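Local coordinates for protein 5-cytosine DNA methyltransferase (Entamoeba histolytica, PDB 3QV2) that is a Dnmt2-type enzyme that probably transfers a methyl group from S-adenosylmethionine to carbon 5 of cytosine in tRNA or DNA, at residues Ser25-Glu28 with Asn33-Ala36; Arg172-Ala177 with Ala315-Tyr320. One frame throughout, in Å; residues are numbered along the deposited sequence.

Interaction 1 (Ser25-Glu28 with Asn33-Ala36)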
loop_
_atom_site.group_PDB
_atom_site.type_symbol
_atom_site.label_atom_id
_atom_site.label_comp_id
_atom_site.label_asym_id
_atom_site.label_seq_id
_atom_site.Cartn_x
_atom_site.Cartn_y
_atom_site.Cartn_z
ATOM N N SER A 25 -3.342 -2.747 9.149
ATOM C CA SER A 25 -2.549 -3.966 9.249
ATOM C C SER A 25 -1.110 -3.659 9.642
ATOM O O SER A 25 -0.534 -4.325 10.501
ATOM C CB SER A 25 -2.570 -4.724 7.921
ATOM O OG SER A 25 -3.888 -5.100 7.569
ATOM N N SER A 26 -0.533 -2.646 9.002
ATOM C CA SER A 26 0.837 -2.241 9.286
ATOM C C SER A 26 1.024 -1.888 10.758
ATOM O O SER A 26 1.988 -2.320 11.390
ATOM C CB SER A 26 1.232 -1.052 8.410
ATOM O OG SER A 26 1.157 -1.389 7.037
ATOM N N TYR A 27 0.100 -1.097 11.294
ATOM C CA TYR A 27 0.155 -0.700 12.696
ATOM C C TYR A 27 0.032 -1.910 13.613
ATOM O O TYR A 27 0.776 -2.044 14.583
ATOM C CB TYR A 27 -0.949 0.309 13.018
ATOM C CG TYR A 27 -0.938 0.781 14.456
ATOM C CD1 TYR A 27 -0.206 1.899 14.835
ATOM C CD2 TYR A 27 -1.654 0.106 15.438
ATOM C CE1 TYR A 27 -0.189 2.333 16.149
ATOM C CE2 TYR A 27 -1.642 0.531 16.754
ATOM C CZ TYR A 27 -0.909 1.645 17.103
ATOM O OH TYR A 27 -0.892 2.076 18.409
ATOM N N GLU A 28 -0.912 -2.790 13.301
ATOM C CA GLU A 28 -1.198 -3.939 14.153
ATOM C C GLU A 28 -0.056 -4.954 14.193
ATOM O O GLU A 28 0.121 -5.653 15.191
ATOM C CB GLU A 28 -2.506 -4.615 13.728
ATOM C CG GLU A 28 -3.749 -3.769 13.973
ATOM C CD GLU A 28 -5.032 -4.499 13.625
ATOM O OE1 GLU A 28 -4.949 -5.618 13.078
ATOM O OE2 GLU A 28 -6.124 -3.955 13.902
ATOM N N ASN A 33 2.698 -1.610 19.897
ATOM C CA ASN A 33 2.036 -2.257 21.029
ATOM C C ASN A 33 1.159 -1.359 21.904
ATOM O O ASN A 33 0.947 -1.645 23.083
ATOM C CB ASN A 33 3.051 -3.013 21.890
ATOM C CG ASN A 33 3.666 -4.193 21.162
ATOM O OD1 ASN A 33 3.072 -4.743 20.233
ATOM N ND2 ASN A 33 4.862 -4.591 21.582
ATOM N N ILE A 34 0.656 -0.272 21.332
ATOM C CA ILE A 34 -0.401 0.488 21.983
ATOM C C ILE A 34 -1.720 0.113 21.324
ATOM O O ILE A 34 -1.856 0.216 20.107
ATOM C CB ILE A 34 -0.193 2.010 21.863
ATOM C CG1 ILE A 34 0.895 2.486 22.826
ATOM C CG2 ILE A 34 -1.489 2.746 22.162
ATOM C CD1 ILE A 34 2.288 2.425 22.254
ATOM N N ASN A 35 -2.683 -0.342 22.118
ATOM C CA ASN A 35 -3.994 -0.673 21.572
ATOM C C ASN A 35 -4.617 0.549 20.912
ATOM O O ASN A 35 -4.586 1.649 21.466
ATOM C CB ASN A 35 -4.912 -1.242 22.654
ATOM C CG ASN A 35 -4.433 -2.587 23.172
ATOM O OD1 ASN A 35 -3.705 -2.661 24.162
ATOM N ND2 ASN A 35 -4.836 -3.658 22.498
ATOM N N ALA A 36 -5.171 0.359 19.720
ATOM C CA ALA A 36 -5.699 1.475 18.946
ATOM C C ALA A 36 -7.084 1.192 18.375
ATOM O O ALA A 36 -7.517 0.041 18.302
ATOM C CB ALA A 36 -4.730 1.844 17.829
#
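Tyr27 of helix 22-29 and Ile34 and Ala36 just after the helix meet in the first beta-alpha-beta unit of the Rossmann-like methyltransferase fold. This unit runs from strand 11-16 through the helix and back to strand 36-41, which lies parallel beside the first strand. Tyr27 does all the reaching from the helix. Its CG is anti to the backbone N (chi1 -179°), and the ring extends from the helix to the returning chain. The phenol OH donates a hydrogen bond to the carbonyl O of Ile34, 2.7 Å away. The C=O...OH angle is 130°, and the donor sits 27° out of the carbonyl plane. That oxygen lies at the edge of the Tyr27 ring, near its plane. The Ile34 side chain adds its branch point, with CB 3.5 Å from Tyr27 OH. Tyr27 is buried, so the bond gives its polar end a partner inside the fold. Outside the two segments, Val11 of strand 11-16 touches Tyr27, Ile34 and Ala36, and Met318 of helix 311-321 also packs on Tyr27. Ala36 points its methyl toward the helix, and its CB rests 3.5 Å from CE2 of Tyr27.

Interaction 2 (Arg172-Ala177 with Ala315-Tyr320)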
loop_
_atom_site.group_PDB
_atom_site.type_symbol
_atom_site.label_atom_id
_atom_site.label_comp_id
_atom_site.label_asym_id
_atom_site.label_seq_id
_atom_site.Cartn_x
_atom_site.Cartn_y
_atom_site.Cartn_z
ATOM N N ARG A 172 7.983 3.177 -2.812
ATOM C CA ARG A 172 6.921 4.113 -2.463
ATOM C C ARG A 172 7.435 5.288 -1.637
ATOM O O ARG A 172 8.531 5.244 -1.077
ATOM C CB ARG A 172 5.797 3.397 -1.711
ATOM C CG ARG A 172 4.978 2.442 -2.568
ATOM C CD ARG A 172 4.243 3.182 -3.674
ATOM N NE ARG A 172 3.270 2.328 -4.351
ATOM C CZ ARG A 172 3.527 1.629 -5.451
ATOM N NH1 ARG A 172 2.580 0.878 -5.996
ATOM N NH2 ARG A 172 4.728 1.682 -6.008
ATOM N N TYR A 173 6.627 6.340 -1.571
ATOM C CA TYR A 173 6.970 7.538 -0.821
ATOM C C TYR A 173 6.178 7.570 0.478
ATOM O O TYR A 173 4.975 7.302 0.487
ATOM C CB TYR A 173 6.679 8.779 -1.664
ATOM C CG TYR A 173 6.992 10.095 -0.989
ATOM C CD1 TYR A 173 8.251 10.348 -0.461
ATOM C CD2 TYR A 173 6.034 11.094 -0.902
ATOM C CE1 TYR A 173 8.541 11.555 0.149
ATOM C CE2 TYR A 173 6.313 12.304 -0.297
ATOM C CZ TYR A 173 7.567 12.529 0.226
ATOM O OH TYR A 173 7.851 13.732 0.829
ATOM N N TYR A 174 6.858 7.888 1.576
ATOM C CA TYR A 174 6.230 7.885 2.894
ATOM C C TYR A 174 6.450 9.194 3.644
ATOM O O TYR A 174 7.578 9.668 3.766
ATOM C CB TYR A 174 6.762 6.723 3.733
ATOM C CG TYR A 174 6.576 5.365 3.095
ATOM C CD1 TYR A 174 5.386 4.668 3.238
ATOM C CD2 TYR A 174 7.593 4.779 2.352
ATOM C CE1 TYR A 174 5.211 3.426 2.661
ATOM C CE2 TYR A 174 7.428 3.537 1.769
ATOM C CZ TYR A 174 6.234 2.865 1.928
ATOM O OH TYR A 174 6.058 1.630 1.354
ATOM N N VAL A 175 5.365 9.768 4.155
ATOM C CA VAL A 175 5.449 11.001 4.927
ATOM C C VAL A 175 5.066 10.752 6.382
ATOM O O VAL A 175 4.010 10.192 6.669
ATOM C CB VAL A 175 4.536 12.097 4.350
ATOM C CG1 VAL A 175 4.633 13.358 5.190
ATOM C CG2 VAL A 175 4.906 12.388 2.905
ATOM N N MET A 176 5.937 11.168 7.293
ATOM C CA MET A 176 5.693 11.018 8.722
ATOM C C MET A 176 5.668 12.378 9.403
ATOM O O MET A 176 6.702 13.031 9.549
ATOM C CB MET A 176 6.762 10.126 9.351
ATOM C CG MET A 176 6.701 8.679 8.895
ATOM S SD MET A 176 8.316 7.880 8.932
ATOM C CE MET A 176 9.136 8.743 7.594
ATOM N N ALA A 177 4.479 12.804 9.816
ATOM C CA ALA A 177 4.308 14.115 10.425
ATOM C C ALA A 177 3.735 14.005 11.832
ATOM O O ALA A 177 2.875 13.168 12.099
ATOM C CB ALA A 177 3.416 14.988 9.555
ATOM N N ALA A 315 5.140 -0.754 8.701
ATOM C CA ALA A 315 5.235 -1.129 10.107
ATOM C C ALA A 315 6.461 -0.494 10.750
ATOM O O ALA A 315 6.384 0.058 11.847
ATOM C CB ALA A 315 5.277 -2.639 10.259
ATOM N N GLN A 316 7.593 -0.571 10.059
ATOM C CA GLN A 316 8.835 -0.008 10.576
ATOM C C GLN A 316 8.792 1.517 10.629
ATOM O O GLN A 316 9.293 2.125 11.574
ATOM C CB GLN A 316 10.034 -0.472 9.745
ATOM C CG GLN A 316 10.319 -1.959 9.849
ATOM C CD GLN A 316 11.714 -2.316 9.378
ATOM O OE1 GLN A 316 12.597 -1.462 9.313
ATOM N NE2 GLN A 316 11.920 -3.586 9.047
ATOM N N LEU A 317 8.193 2.129 9.614
ATOM C CA LEU A 317 8.122 3.584 9.539
ATOM C C LEU A 317 7.163 4.159 10.578
ATOM O O LEU A 317 7.389 5.248 11.106
ATOM C CB LEU A 317 7.721 4.031 8.131
ATOM C CG LEU A 317 8.674 3.577 7.024
ATOM C CD1 LEU A 317 8.210 4.087 5.674
ATOM C CD2 LEU A 317 10.092 4.047 7.319
ATOM N N MET A 318 6.094 3.426 10.868
ATOM C CA MET A 318 5.142 3.849 11.888
ATOM C C MET A 318 5.777 3.797 13.272
ATOM O O MET A 318 5.558 4.682 14.097
ATOM C CB MET A 318 3.883 2.984 11.849
ATOM C CG MET A 318 2.958 3.278 10.678
ATOM S SD MET A 318 1.428 2.329 10.770
ATOM C CE MET A 318 0.480 3.072 9.444
ATOM N N GLU A 319 6.564 2.754 13.518
ATOM C CA GLU A 319 7.279 2.620 14.780
ATOM C C GLU A 319 8.164 3.841 15.011
ATOM O O GLU A 319 8.361 4.274 16.148
ATOM C CB GLU A 319 8.115 1.339 14.788
ATOM C CG GLU A 319 7.285 0.064 14.772
ATOM C CD GLU A 319 8.104 -1.167 14.435
ATOM O OE1 GLU A 319 9.320 -1.026 14.186
ATOM O OE2 GLU A 319 7.529 -2.274 14.415
ATOM N N TYR A 320 8.685 4.397 13.923
ATOM C CA TYR A 320 9.476 5.618 13.992
ATOM C C TYR A 320 8.580 6.818 14.278
ATOM O O TYR A 320 8.842 7.597 15.195
ATOM C CB TYR A 320 10.243 5.827 12.687
ATOM C CG TYR A 320 11.045 7.108 12.637
ATOM C CD1 TYR A 320 12.169 7.277 13.433
ATOM C CD2 TYR A 320 10.685 8.142 11.784
ATOM C CE1 TYR A 320 12.907 8.444 13.388
ATOM C CE2 TYR A 320 11.417 9.312 11.730
ATOM C CZ TYR A 320 12.527 9.457 12.534
ATOM O OH TYR A 320 13.260 10.621 12.483
#
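Leu317 and Met176 meet where helix 311-321 packs on the central mixed sheet of the methyltransferase fold. The helix runs nearly parallel to strand 172-178: the axes of the two segments make an angle of 20° and come within 9.4 Å. Leu317 can be followed outward from the helix. Its CB lies 4.0 Å from the sulfur of Met176. CG is anti to the carbonyl carbon (chi1 -59°), and this turns the branch toward the strand. At the tip, CD1 sits over one face of the Tyr174 ring, 3.6 Å from the ring centroid and 26° off the ring normal. This is a CH-pi contact. The methyl is displaced toward the CG-CD2 bond of the ring, and CG of Tyr174 is its nearest atom at 3.3 Å. The two side chains cross at about a right angle.

Met176 fills the next place along the strand that faces the helix. Its SD lies 3.5 Å from the carbonyl O of Leu317. It also reaches the edge of the Tyr320 ring, with SD 3.7 Å from CD2 in a Met-aromatic contact. Other parts of the fold complete the surroundings. Tyr320 stacks on Phe182 and is hydrogen-bonded through OH to the backbone O of Asn184, while Phe127 of strand 125-130 touches both Tyr174 and Leu317.

No hydrogen bond joins strand and helix here. All four touching residues are buried, and the interface is held by dispersion, by a methyl on a pi face and by a polarisable sulfur at a ring edge. Its fit therefore depends on side-chain shape rather than on paired polar groups.

Interaction 1 closes before interaction 2 opens along the chain, and their centres are 14 Å apart. Both belong to the one Rossmann-like domain. Interaction 1 ties helix 22-29 to the chain entering strand 36-41, an outermost strand of the mixed sheet. Interaction 2 lies farther along the same sheet, on strand 172-178, next to the other outermost strand, 153-159. Helix 311-321 of interaction 2 also touches helix 22-29. Its Met318 SD packs 3.7 Å from Tyr27 N, and Ala315 CB lies 3.5 Å from Ser26 O. The N-terminal and C-terminal helices thus pack together beside the cofactor site, where Gly22, at the start of helix 22-29, binds S-adenosyl-L-homocysteine.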